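Local atomic coordinates of VP4 CORE protein (Bluetongue virus, PDB entry 2JHP), a protein that caps the viral RNA as a multifunctional capping enzyme and is one of the five proteins forming the inner capsid of the virus. Residues 14-19 against 95-100; 170-175 against 379-384; 263-268 against 304-309; 419-424 against 449-454. All blocks are in the same frame, centred on the assembly; numbering follows the deposited sequence.

Interaction 1 (14-19 against 95-100)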
# COMPACT_ATOMS: atom_id res chain seq x y z
N LEU A 14 -32.70 -8.69 -5.13
CA LEU A 14 -32.30 -7.52 -4.36
C LEU A 14 -32.83 -6.27 -5.04
O LEU A 14 -33.02 -5.23 -4.40
CB LEU A 14 -30.77 -7.48 -4.34
CG LEU A 14 -29.95 -7.28 -3.06
CD1 LEU A 14 -30.41 -8.16 -1.93
CD2 LEU A 14 -28.48 -7.55 -3.35
N SER A 15 -33.09 -6.39 -6.34
CA SER A 15 -33.50 -5.30 -7.22
C SER A 15 -34.65 -4.41 -6.71
O SER A 15 -34.69 -3.22 -7.01
CB SER A 15 -33.87 -5.86 -8.60
OG SER A 15 -34.62 -4.92 -9.35
N HIS A 16 -35.58 -5.00 -5.97
CA HIS A 16 -36.76 -4.28 -5.50
C HIS A 16 -36.46 -3.23 -4.43
O HIS A 16 -37.17 -2.22 -4.34
CB HIS A 16 -37.82 -5.27 -5.00
CG HIS A 16 -37.40 -6.04 -3.78
ND1 HIS A 16 -36.42 -7.00 -3.81
CD2 HIS A 16 -37.84 -5.97 -2.50
CE1 HIS A 16 -36.26 -7.49 -2.59
NE2 HIS A 16 -37.12 -6.89 -1.78
N ILE A 17 -35.42 -3.45 -3.63
CA ILE A 17 -35.04 -2.54 -2.52
C ILE A 17 -34.49 -1.23 -3.07
O ILE A 17 -34.72 -0.15 -2.52
CB ILE A 17 -33.97 -3.16 -1.60
CG1 ILE A 17 -34.24 -4.64 -1.34
CG2 ILE A 17 -33.88 -2.39 -0.27
CD1 ILE A 17 -32.99 -5.45 -1.09
N VAL A 18 -33.75 -1.37 -4.16
CA VAL A 18 -33.08 -0.28 -4.85
C VAL A 18 -34.04 0.80 -5.34
O VAL A 18 -33.79 1.99 -5.14
CB VAL A 18 -32.27 -0.87 -6.03
CG1 VAL A 18 -32.11 0.14 -7.16
CG2 VAL A 18 -30.94 -1.41 -5.53
N LYS A 19 -35.14 0.38 -5.96
CA LYS A 19 -36.10 1.29 -6.60
C LYS A 19 -36.58 2.41 -5.68
O LYS A 19 -36.96 3.48 -6.14
CB LYS A 19 -37.29 0.52 -7.18
CG LYS A 19 -36.98 -0.36 -8.39
CD LYS A 19 -38.12 -1.37 -8.64
CE LYS A 19 -37.73 -2.42 -9.70
NZ LYS A 19 -38.60 -3.64 -9.70
N ARG A 95 -34.38 -7.52 3.69
CA ARG A 95 -34.88 -8.72 4.42
C ARG A 95 -34.46 -8.66 5.93
O ARG A 95 -34.18 -9.71 6.52
CB ARG A 95 -34.38 -10.04 3.77
CG ARG A 95 -35.22 -11.30 4.10
CD ARG A 95 -34.41 -12.59 3.80
NE ARG A 95 -35.17 -13.80 4.10
CZ ARG A 95 -34.70 -15.05 4.05
NH1 ARG A 95 -35.50 -16.07 4.34
NH2 ARG A 95 -33.43 -15.30 3.71
N SER A 96 -34.57 -7.48 6.58
CA SER A 96 -35.73 -6.53 6.61
C SER A 96 -36.04 -5.40 5.59
O SER A 96 -36.81 -4.50 5.91
CB SER A 96 -35.78 -5.87 8.02
OG SER A 96 -35.85 -6.88 9.05
N HIS A 97 -35.47 -5.41 4.39
CA HIS A 97 -35.78 -4.38 3.38
C HIS A 97 -35.39 -2.96 3.79
O HIS A 97 -35.95 -1.98 3.28
CB HIS A 97 -37.26 -4.41 2.99
CG HIS A 97 -37.69 -5.69 2.34
ND1 HIS A 97 -37.87 -6.86 3.05
CD2 HIS A 97 -37.99 -5.98 1.05
CE1 HIS A 97 -38.26 -7.81 2.22
NE2 HIS A 97 -38.34 -7.30 1.00
N ASP A 98 -34.44 -2.84 4.72
CA ASP A 98 -33.92 -1.54 5.14
C ASP A 98 -32.99 -0.97 4.06
O ASP A 98 -31.91 -1.53 3.80
CB ASP A 98 -33.18 -1.68 6.48
CG ASP A 98 -32.95 -0.34 7.17
OD1 ASP A 98 -32.75 0.68 6.47
OD2 ASP A 98 -32.95 -0.31 8.42
N MET A 99 -33.40 0.13 3.44
CA MET A 99 -32.59 0.79 2.41
C MET A 99 -31.31 1.38 3.00
O MET A 99 -30.27 1.37 2.35
CB MET A 99 -33.40 1.86 1.67
CG MET A 99 -32.70 2.45 0.44
SD MET A 99 -32.31 1.21 -0.81
CE MET A 99 -31.19 2.14 -1.86
N LYS A 100 -31.40 1.89 4.23
CA LYS A 100 -30.23 2.42 4.93
C LYS A 100 -29.18 1.35 5.27
O LYS A 100 -28.01 1.49 4.91
CB LYS A 100 -30.64 3.24 6.16
CG LYS A 100 -30.95 4.70 5.85
CD LYS A 100 -31.44 5.46 7.07
CE LYS A 100 -31.79 6.90 6.71
NZ LYS A 100 -32.32 7.64 7.89

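Interaction 2 (170-175 against 379-384). With GUN (guanine), chain D.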
# COMPACT_ATOMS: atom_id res chain seq x y z
N PHE A 170 -0.94 9.63 22.08
CA PHE A 170 -1.86 9.24 21.00
C PHE A 170 -2.87 8.19 21.45
O PHE A 170 -2.59 7.37 22.33
CB PHE A 170 -1.08 8.75 19.76
CG PHE A 170 -0.33 7.47 19.99
CD1 PHE A 170 -0.95 6.23 19.80
CD2 PHE A 170 1.01 7.50 20.38
CE1 PHE A 170 -0.25 5.03 20.01
CE2 PHE A 170 1.72 6.31 20.59
CZ PHE A 170 1.09 5.08 20.40
N ASP A 171 -4.05 8.22 20.83
CA ASP A 171 -5.09 7.22 21.09
C ASP A 171 -4.67 5.84 20.58
O ASP A 171 -4.08 5.74 19.50
CB ASP A 171 -6.41 7.67 20.46
CG ASP A 171 -7.05 8.81 21.22
OD1 ASP A 171 -7.16 8.69 22.47
OD2 ASP A 171 -7.45 9.82 20.60
N ASP A 172 -4.97 4.80 21.36
CA ASP A 172 -4.51 3.44 21.04
C ASP A 172 -5.50 2.32 21.38
O ASP A 172 -6.46 2.53 22.12
CB ASP A 172 -3.16 3.18 21.71
CG ASP A 172 -2.26 2.27 20.88
OD1 ASP A 172 -2.72 1.74 19.86
OD2 ASP A 172 -1.10 2.09 21.28
N GLU A 173 -5.27 1.13 20.82
CA GLU A 173 -6.16 -0.03 20.96
C GLU A 173 -5.41 -1.23 21.54
O GLU A 173 -4.18 -1.24 21.54
CB GLU A 173 -6.76 -0.40 19.59
CG GLU A 173 -7.53 0.71 18.90
CD GLU A 173 -8.18 0.28 17.58
OE1 GLU A 173 -8.02 -0.90 17.19
OE2 GLU A 173 -8.86 1.13 16.95
N PRO A 174 -6.15 -2.24 22.07
CA PRO A 174 -5.51 -3.47 22.57
C PRO A 174 -4.81 -4.29 21.47
O PRO A 174 -5.21 -4.21 20.31
CB PRO A 174 -6.69 -4.26 23.17
CG PRO A 174 -7.90 -3.70 22.50
CD PRO A 174 -7.61 -2.26 22.28
N THR A 175 -3.78 -5.05 21.84
CA THR A 175 -3.09 -5.96 20.90
C THR A 175 -2.74 -7.27 21.58
O THR A 175 -3.26 -7.58 22.65
CB THR A 175 -1.76 -5.39 20.34
OG1 THR A 175 -1.46 -4.12 20.92
CG2 THR A 175 -1.81 -5.30 18.82
N GLY A 379 -1.60 -0.29 22.72
CA GLY A 379 -0.45 -0.96 22.12
C GLY A 379 -0.47 -1.20 20.63
O GLY A 379 0.60 -1.32 20.03
N ARG A 380 -1.65 -1.28 20.02
CA ARG A 380 -1.77 -1.67 18.61
C ARG A 380 -0.97 -0.76 17.70
O ARG A 380 -0.13 -1.22 16.92
CB ARG A 380 -3.24 -1.74 18.17
CG ARG A 380 -3.45 -2.11 16.71
CD ARG A 380 -4.88 -2.51 16.45
NE ARG A 380 -5.14 -2.68 15.02
CZ ARG A 380 -5.88 -1.86 14.28
NH1 ARG A 380 -6.47 -0.81 14.83
NH2 ARG A 380 -6.03 -2.10 12.98
N PHE A 381 -1.21 0.54 17.82
CA PHE A 381 -0.53 1.53 17.01
C PHE A 381 0.90 1.79 17.47
O PHE A 381 1.76 2.17 16.67
CB PHE A 381 -1.37 2.80 16.93
CG PHE A 381 -2.72 2.59 16.29
CD1 PHE A 381 -3.89 2.78 17.01
CD2 PHE A 381 -2.81 2.18 14.95
CE1 PHE A 381 -5.14 2.58 16.42
CE2 PHE A 381 -4.04 1.98 14.35
CZ PHE A 381 -5.21 2.18 15.09
N LEU A 382 1.17 1.58 18.76
CA LEU A 382 2.56 1.62 19.23
C LEU A 382 3.34 0.51 18.54
O LEU A 382 4.39 0.76 17.94
CB LEU A 382 2.65 1.51 20.76
CG LEU A 382 4.07 1.51 21.36
CD1 LEU A 382 4.88 2.76 20.94
CD2 LEU A 382 4.04 1.38 22.87
N LYS A 383 2.81 -0.71 18.59
CA LYS A 383 3.46 -1.84 17.94
C LYS A 383 3.76 -1.53 16.47
O LYS A 383 4.89 -1.69 16.03
CB LYS A 383 2.63 -3.11 18.07
CG LYS A 383 3.44 -4.37 17.83
CD LYS A 383 2.71 -5.61 18.29
CE LYS A 383 1.61 -5.99 17.33
NZ LYS A 383 0.91 -7.22 17.80
N LYS A 384 2.76 -1.06 15.73
CA LYS A 384 2.95 -0.67 14.34
C LYS A 384 4.15 0.24 14.15
O LYS A 384 5.06 -0.08 13.38
CB LYS A 384 1.68 -0.00 13.78
CG LYS A 384 1.61 0.09 12.26
CD LYS A 384 0.19 0.42 11.79
CE LYS A 384 0.17 1.14 10.44
NZ LYS A 384 0.65 2.55 10.54
N9 GUN D . 1.30 -3.86 12.40
C8 GUN D . 0.88 -4.31 11.21
N7 GUN D . 1.60 -5.38 10.85
C5 GUN D . 2.48 -5.62 11.82
C6 GUN D . 3.46 -6.59 11.97
O6 GUN D . 3.63 -7.45 11.10
N1 GUN D . 4.24 -6.57 13.14
C2 GUN D . 4.00 -5.56 14.10
N2 GUN D . 4.73 -5.51 15.20
N3 GUN D . 3.04 -4.64 13.92
C4 GUN D . 2.29 -4.65 12.81

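Interaction 3 (263-268 against 304-309). With SAH (S-adenosyl-L-homocysteine), chain C.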
# COMPACT_ATOMS: atom_id res chain seq x y z
N ILE A 263 18.24 -11.29 21.68
CA ILE A 263 17.07 -11.01 22.53
C ILE A 263 17.32 -11.48 23.97
O ILE A 263 17.57 -12.66 24.21
CB ILE A 263 15.79 -11.68 21.97
CG1 ILE A 263 15.49 -11.19 20.55
CG2 ILE A 263 14.60 -11.39 22.89
CD1 ILE A 263 14.18 -11.70 19.96
N TRP A 264 17.26 -10.53 24.92
CA TRP A 264 17.56 -10.77 26.35
C TRP A 264 16.36 -10.45 27.23
O TRP A 264 15.93 -9.28 27.30
CB TRP A 264 18.77 -9.94 26.79
CG TRP A 264 19.20 -10.08 28.25
CD1 TRP A 264 18.67 -9.43 29.33
CD2 TRP A 264 20.29 -10.87 28.75
NE1 TRP A 264 19.35 -9.78 30.48
CE2 TRP A 264 20.35 -10.66 30.15
CE3 TRP A 264 21.21 -11.74 28.16
CZ2 TRP A 264 21.29 -11.30 30.97
CZ3 TRP A 264 22.15 -12.37 28.97
CH2 TRP A 264 22.18 -12.14 30.35
N ASP A 265 15.83 -11.48 27.88
CA ASP A 265 14.66 -11.37 28.76
C ASP A 265 14.91 -12.03 30.11
O ASP A 265 13.99 -12.53 30.77
CB ASP A 265 13.40 -11.96 28.09
CG ASP A 265 12.10 -11.45 28.72
OD1 ASP A 265 12.06 -10.28 29.17
OD2 ASP A 265 11.12 -12.21 28.76
N VAL A 266 16.17 -12.01 30.53
CA VAL A 266 16.61 -12.64 31.78
C VAL A 266 16.03 -11.97 33.04
O VAL A 266 16.09 -10.75 33.20
CB VAL A 266 18.16 -12.71 31.82
CG1 VAL A 266 18.67 -13.23 33.15
CG2 VAL A 266 18.67 -13.57 30.67
N SER A 267 15.47 -12.80 33.92
CA SER A 267 14.98 -12.39 35.25
C SER A 267 14.98 -13.60 36.19
O SER A 267 14.90 -14.74 35.74
CB SER A 267 13.58 -11.79 35.15
OG SER A 267 12.60 -12.79 34.95
N SER A 268 15.05 -13.35 37.50
CA SER A 268 15.14 -14.42 38.50
C SER A 268 14.13 -14.28 39.65
O SER A 268 13.26 -13.42 39.61
CB SER A 268 16.56 -14.52 39.06
OG SER A 268 17.42 -15.23 38.17
N LEU A 304 17.64 -6.54 21.55
CA LEU A 304 16.55 -6.03 22.38
C LEU A 304 16.68 -6.56 23.81
O LEU A 304 16.54 -7.76 24.05
CB LEU A 304 15.19 -6.40 21.78
CG LEU A 304 13.99 -5.55 22.20
CD1 LEU A 304 14.10 -4.09 21.72
CD2 LEU A 304 12.73 -6.17 21.65
N ILE A 305 16.97 -5.66 24.74
CA ILE A 305 17.21 -6.04 26.14
C ILE A 305 16.07 -5.65 27.09
O ILE A 305 15.48 -4.56 26.98
CB ILE A 305 18.56 -5.44 26.67
CG1 ILE A 305 19.68 -5.49 25.60
CG2 ILE A 305 18.97 -6.11 27.99
CD1 ILE A 305 20.20 -6.88 25.23
N LYS A 306 15.76 -6.54 28.02
CA LYS A 306 14.83 -6.27 29.11
C LYS A 306 15.30 -5.04 29.90
O LYS A 306 16.49 -4.91 30.19
CB LYS A 306 14.76 -7.48 30.04
CG LYS A 306 13.52 -7.57 30.89
CD LYS A 306 13.74 -8.54 32.05
CE LYS A 306 12.49 -9.35 32.35
NZ LYS A 306 11.27 -8.51 32.32
N HIS A 307 14.38 -4.15 30.23
CA HIS A 307 14.76 -2.91 30.89
C HIS A 307 13.80 -2.50 32.01
O HIS A 307 12.90 -1.69 31.79
CB HIS A 307 14.86 -1.78 29.86
CG HIS A 307 15.61 -0.59 30.35
ND1 HIS A 307 15.00 0.48 30.96
CD2 HIS A 307 16.94 -0.30 30.32
CE1 HIS A 307 15.91 1.38 31.28
NE2 HIS A 307 17.10 0.93 30.91
N ARG A 308 14.00 -3.05 33.20
CA ARG A 308 13.21 -2.61 34.36
C ARG A 308 13.81 -1.35 34.97
O ARG A 308 15.02 -1.28 35.20
CB ARG A 308 13.00 -3.73 35.42
CG ARG A 308 14.16 -4.70 35.63
CD ARG A 308 14.08 -5.96 34.73
NE ARG A 308 13.72 -7.16 35.47
CZ ARG A 308 14.59 -8.10 35.84
NH1 ARG A 308 15.89 -7.98 35.55
NH2 ARG A 308 14.16 -9.15 36.52
N ILE A 309 12.96 -0.35 35.19
CA ILE A 309 13.36 0.90 35.84
C ILE A 309 13.46 0.71 37.35
O ILE A 309 12.49 0.27 37.99
CB ILE A 309 12.36 2.04 35.57
CG1 ILE A 309 11.81 1.93 34.16
CG2 ILE A 309 13.02 3.40 35.84
CD1 ILE A 309 10.40 2.47 33.98
N SAH C . 10.73 -14.94 27.92
CA SAH C . 9.84 -15.61 28.92
CB SAH C . 9.68 -14.80 30.20
CG SAH C . 10.99 -14.59 30.96
SD SAH C . 11.02 -15.51 32.51
C SAH C . 8.48 -15.92 28.30
O SAH C . 8.04 -15.26 27.35
OXT SAH C . 7.79 -16.84 28.73
C5' SAH C . 12.76 -15.20 32.83
C4' SAH C . 13.55 -16.49 32.63
O4' SAH C . 14.93 -16.23 32.60
C3' SAH C . 13.34 -17.49 33.75
O3' SAH C . 12.52 -18.52 33.26
C2' SAH C . 14.73 -18.00 34.10
O2' SAH C . 14.80 -19.40 34.01
C1' SAH C . 15.59 -17.41 33.00
N9 SAH C . 16.97 -17.06 33.35
C8 SAH C . 17.46 -16.53 34.52
N7 SAH C . 18.79 -16.35 34.37
C5 SAH C . 19.16 -16.75 33.14
C6 SAH C . 20.38 -16.78 32.47
N6 SAH C . 21.49 -16.36 33.08
N1 SAH C . 20.44 -17.26 31.17
C2 SAH C . 19.30 -17.70 30.54
N3 SAH C . 18.09 -17.66 31.21
C4 SAH C . 18.02 -17.19 32.48

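Interaction 4 (419-424 against 449-454)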
# COMPACT_ATOMS: atom_id res chain seq x y z
N GLY A 419 2.85 21.54 -3.25
CA GLY A 419 3.67 22.52 -3.96
C GLY A 419 5.00 21.99 -4.44
O GLY A 419 5.95 22.76 -4.61
N LEU A 420 5.10 20.68 -4.65
CA LEU A 420 6.35 20.06 -5.07
C LEU A 420 6.13 19.17 -6.29
O LEU A 420 6.79 18.15 -6.46
CB LEU A 420 7.02 19.29 -3.93
CG LEU A 420 7.23 19.96 -2.57
CD1 LEU A 420 7.88 18.99 -1.60
CD2 LEU A 420 8.07 21.19 -2.69
N GLU A 421 5.18 19.60 -7.13
CA GLU A 421 4.85 18.94 -8.40
C GLU A 421 6.06 18.59 -9.28
O GLU A 421 6.15 17.47 -9.77
CB GLU A 421 3.87 19.80 -9.20
CG GLU A 421 2.40 19.59 -8.84
CD GLU A 421 1.88 20.48 -7.71
OE1 GLU A 421 2.67 21.00 -6.87
OE2 GLU A 421 0.64 20.65 -7.66
N PRO A 422 6.99 19.55 -9.48
CA PRO A 422 8.15 19.21 -10.30
C PRO A 422 8.80 17.90 -9.88
O PRO A 422 9.01 17.02 -10.72
CB PRO A 422 9.11 20.38 -10.06
CG PRO A 422 8.21 21.55 -9.74
CD PRO A 422 7.04 20.94 -8.99
N SER A 423 9.10 17.75 -8.59
CA SER A 423 9.86 16.60 -8.12
C SER A 423 8.96 15.37 -8.05
O SER A 423 9.45 14.24 -8.08
CB SER A 423 10.53 16.88 -6.77
OG SER A 423 9.56 17.05 -5.74
N ILE A 424 7.65 15.62 -7.94
CA ILE A 424 6.64 14.56 -8.01
C ILE A 424 6.64 13.98 -9.42
O ILE A 424 6.77 12.78 -9.60
CB ILE A 424 5.21 15.06 -7.59
CG1 ILE A 424 5.15 15.33 -6.08
CG2 ILE A 424 4.11 14.07 -8.04
CD1 ILE A 424 3.86 15.95 -5.59
N PHE A 449 -3.90 15.97 -1.73
CA PHE A 449 -4.29 16.99 -2.67
C PHE A 449 -4.32 16.37 -4.06
O PHE A 449 -3.55 15.45 -4.36
CB PHE A 449 -3.34 18.19 -2.60
CG PHE A 449 -1.93 17.89 -3.05
CD1 PHE A 449 -1.54 18.05 -4.39
CD2 PHE A 449 -0.98 17.47 -2.13
CE1 PHE A 449 -0.25 17.80 -4.80
CE2 PHE A 449 0.33 17.21 -2.55
CZ PHE A 449 0.68 17.38 -3.89
N ALA A 450 -5.22 16.87 -4.90
CA ALA A 450 -5.40 16.38 -6.27
C ALA A 450 -4.51 17.10 -7.28
O ALA A 450 -4.49 18.32 -7.33
CB ALA A 450 -6.87 16.51 -6.67
N LEU A 451 -3.79 16.33 -8.09
CA LEU A 451 -3.09 16.84 -9.27
C LEU A 451 -4.12 17.01 -10.38
O LEU A 451 -4.99 16.16 -10.53
CB LEU A 451 -2.00 15.87 -9.75
CG LEU A 451 -0.73 15.64 -8.93
CD1 LEU A 451 0.29 14.85 -9.72
CD2 LEU A 451 -0.13 16.96 -8.44
N PRO A 452 -4.07 18.12 -11.13
CA PRO A 452 -4.98 18.24 -12.27
C PRO A 452 -4.77 17.09 -13.25
O PRO A 452 -3.65 16.86 -13.68
CB PRO A 452 -4.56 19.59 -12.90
CG PRO A 452 -3.97 20.36 -11.78
CD PRO A 452 -3.26 19.35 -10.95
N ARG A 453 -5.84 16.37 -13.57
CA ARG A 453 -5.78 15.24 -14.51
C ARG A 453 -5.13 15.54 -15.86
O ARG A 453 -4.34 14.74 -16.36
CB ARG A 453 -7.17 14.68 -14.78
CG ARG A 453 -7.75 13.88 -13.64
CD ARG A 453 -9.00 13.20 -14.09
NE ARG A 453 -9.56 12.39 -13.03
CZ ARG A 453 -10.39 12.85 -12.09
NH1 ARG A 453 -10.83 12.02 -11.16
NH2 ARG A 453 -10.77 14.13 -12.09
N SER A 454 -5.48 16.68 -16.45
CA SER A 454 -4.98 17.04 -17.76
C SER A 454 -3.48 17.31 -17.70
O SER A 454 -2.76 16.98 -18.63
CB SER A 454 -5.73 18.25 -18.33
OG SER A 454 -5.47 19.42 -17.57

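Interaction 1 (14-19 against 95-100)
The backbone O of I17 is approached by the thioether of M99, whose SD stands 3.3 Å from it and 4.0 Å from CG2 of the same isoleucine. CG of M99 is anti to the backbone N and the chain turns at chi2 (60°), which carries the sulfur back to I17. The second meeting point is a pair of histidines: NE2 of H16 and NE2 of H97 are 3.1 Å apart. Their ring centroids are separated by 4.9 Å and the planes by 63°, so the imidazoles do not stack; CD2 of H97 lies in the plane of the H16 ring, at its edge. With chi1 of 66°, the CG of H16 is tucked between backbone N and carbonyl carbon, and CG1 of I17 lies above one face of the ring, offset toward the rim. Y49 of strand 48-51 is touched by V18 and M99. D98 precedes helix 99-112 as its N-cap, OD1 taking a weak bond from N of K100 at 2.9 Å. The contact joins a short helix after the central strand 7-10 to the helix after edge strand 87-88, consistent with an alpha/beta arrangement around the parallel five-stranded sheet.

Interaction 2 (170-175 against 379-384)
The ring of F170 meets L382 at its edge, with CB of L382 in the ring plane and 3.9 Å from CZ of F170, while CB of F381 approaches obliquely; R378 and R385 add cation-pi contacts to the same ring. E173 and R380 run side by side, their carboxylate and guanidinium planes only 24° apart, and OE1 of E173 forms a salt bridge with NH1 of R380 at 2.8 Å, although the N-H angle is bent and the hydrogen bond weak. CG of E173 lies 3.9 Å from CE1 of F381, and the carboxylate plane is 67° from the ring. The D172 carboxylate meets the first turn of the helix. Its OD1 accepts a 2.8 Å bond from N of F381 on the syn lone pair, at 163°, and another from N of E173, which comes from above the plane. OD2 receives weak bonds from N of G379 and N of L382, so the carboxylate is held through both oxygens. The carbonyl O of E173 takes N of R380 at 3.0 Å. K383 sends CG to 3.1 Å from N2 of guanine, while its NZ pairs with D184 and D176. The loop following strand 149-152 is thereby fastened to the start of helix 380-391, and D184 ties that helix to helix 178-186, with guanine bound beside both.

Interaction 3 (263-268 against 304-309)
Backbone bonding between I263-W264 and L304-I305 is that of parallel strands. N of W264 gives a nearly straight bond to O of L304 (3.0 Å, 177°), and N of K306 returns one to O of W264 at 2.8 Å. The bridged pairs alternate, with I263 and L304 on one face and W264 and I305 on the other. Among apolar contacts, CG2 of I305 touches CD1 of W264 at 3.6 Å, and CG2 of V266 lies over the centre of the indole. Helix 280-295, packed on W264 through L288 and I292, connects strands 260-264 and 302-308 in a beta-alpha-beta crossover. With strand order 3-2-1-4-5-7-6, this sheet has the class I methyltransferase topology, and the loop just after strand 260-264 lines the S-adenosyl-L-homocysteine pocket. There OD2 of D265 accepts a 2.9 Å bond from the ligand's amine N, and CG1 of V266 approaches its adenine N7. The ion pair across the segments is long: OD1 of D265 is 3.7 Å from NZ of K306. That NZ pairs chiefly with E335, and OD1 of D265 also with R337. O of V266 lies over one face of the R308 guanidinium, 3.6 Å from NH1, which is paired with D286 and E285.

Interaction 4 (419-424 against 449-454)
Helix 421-430 links strands 406-408 and 433-437 of a seven-stranded sheet ordered 3-2-1-4-5-7-6, consistent with a methyltransferase-like domain, and its first turn packs through E421 and I424 on F449 and L451. The latter pair lies in the segment that follows strand 433-437 and leads into helix 453-460. The contact is small, 202 Å² in all, and mostly apolar, with one carboxylate oxygen at its edge. I424 holds its CG1 anti to the carbonyl carbon and extends to CD1, which lies at the edge of the F449 ring, near its plane and 3.9 Å from CZ. On the F449 side, chi1 of 66° swings the ring toward the helix. CG2 of I424 also comes to 4.2 Å from CD1 of L451. L451 is backed by A436 of strand 433-437, and I424 lies about 7 Å from a bound S-adenosyl-L-homocysteine by its side chain. E421 and L451 run antiparallel alongside each other, with CG of E421 3.7 Å from CD2 of L451. A bend at chi2 (89°) turns the glutamate's carboxylate toward the phenyl ring, their planes 47° apart, bringing OE2 of E421 within 4.1 Å of CE1 of F449.

The four contacts are spread along an elongated chain and none touches another. Interaction 1 closes first in sequence and lies with the parallel five-stranded sheet, its centre about 58 Å from that of interaction 3. Interaction 2 spans residues 170 to 384, and interaction 3 falls within that span; their centres are about 22 Å apart, joined by helix 178-186, which contacts both. Interaction 4 comes last, about 49 Å from interaction 3 between centres. Interaction 3 lies within one seven-stranded sheet and interaction 4 packs beside another of the same strand order, each near its own S-adenosyl-L-homocysteine, consistent with two methyltransferase-type units in a chain that works as an RNA-capping assembly line.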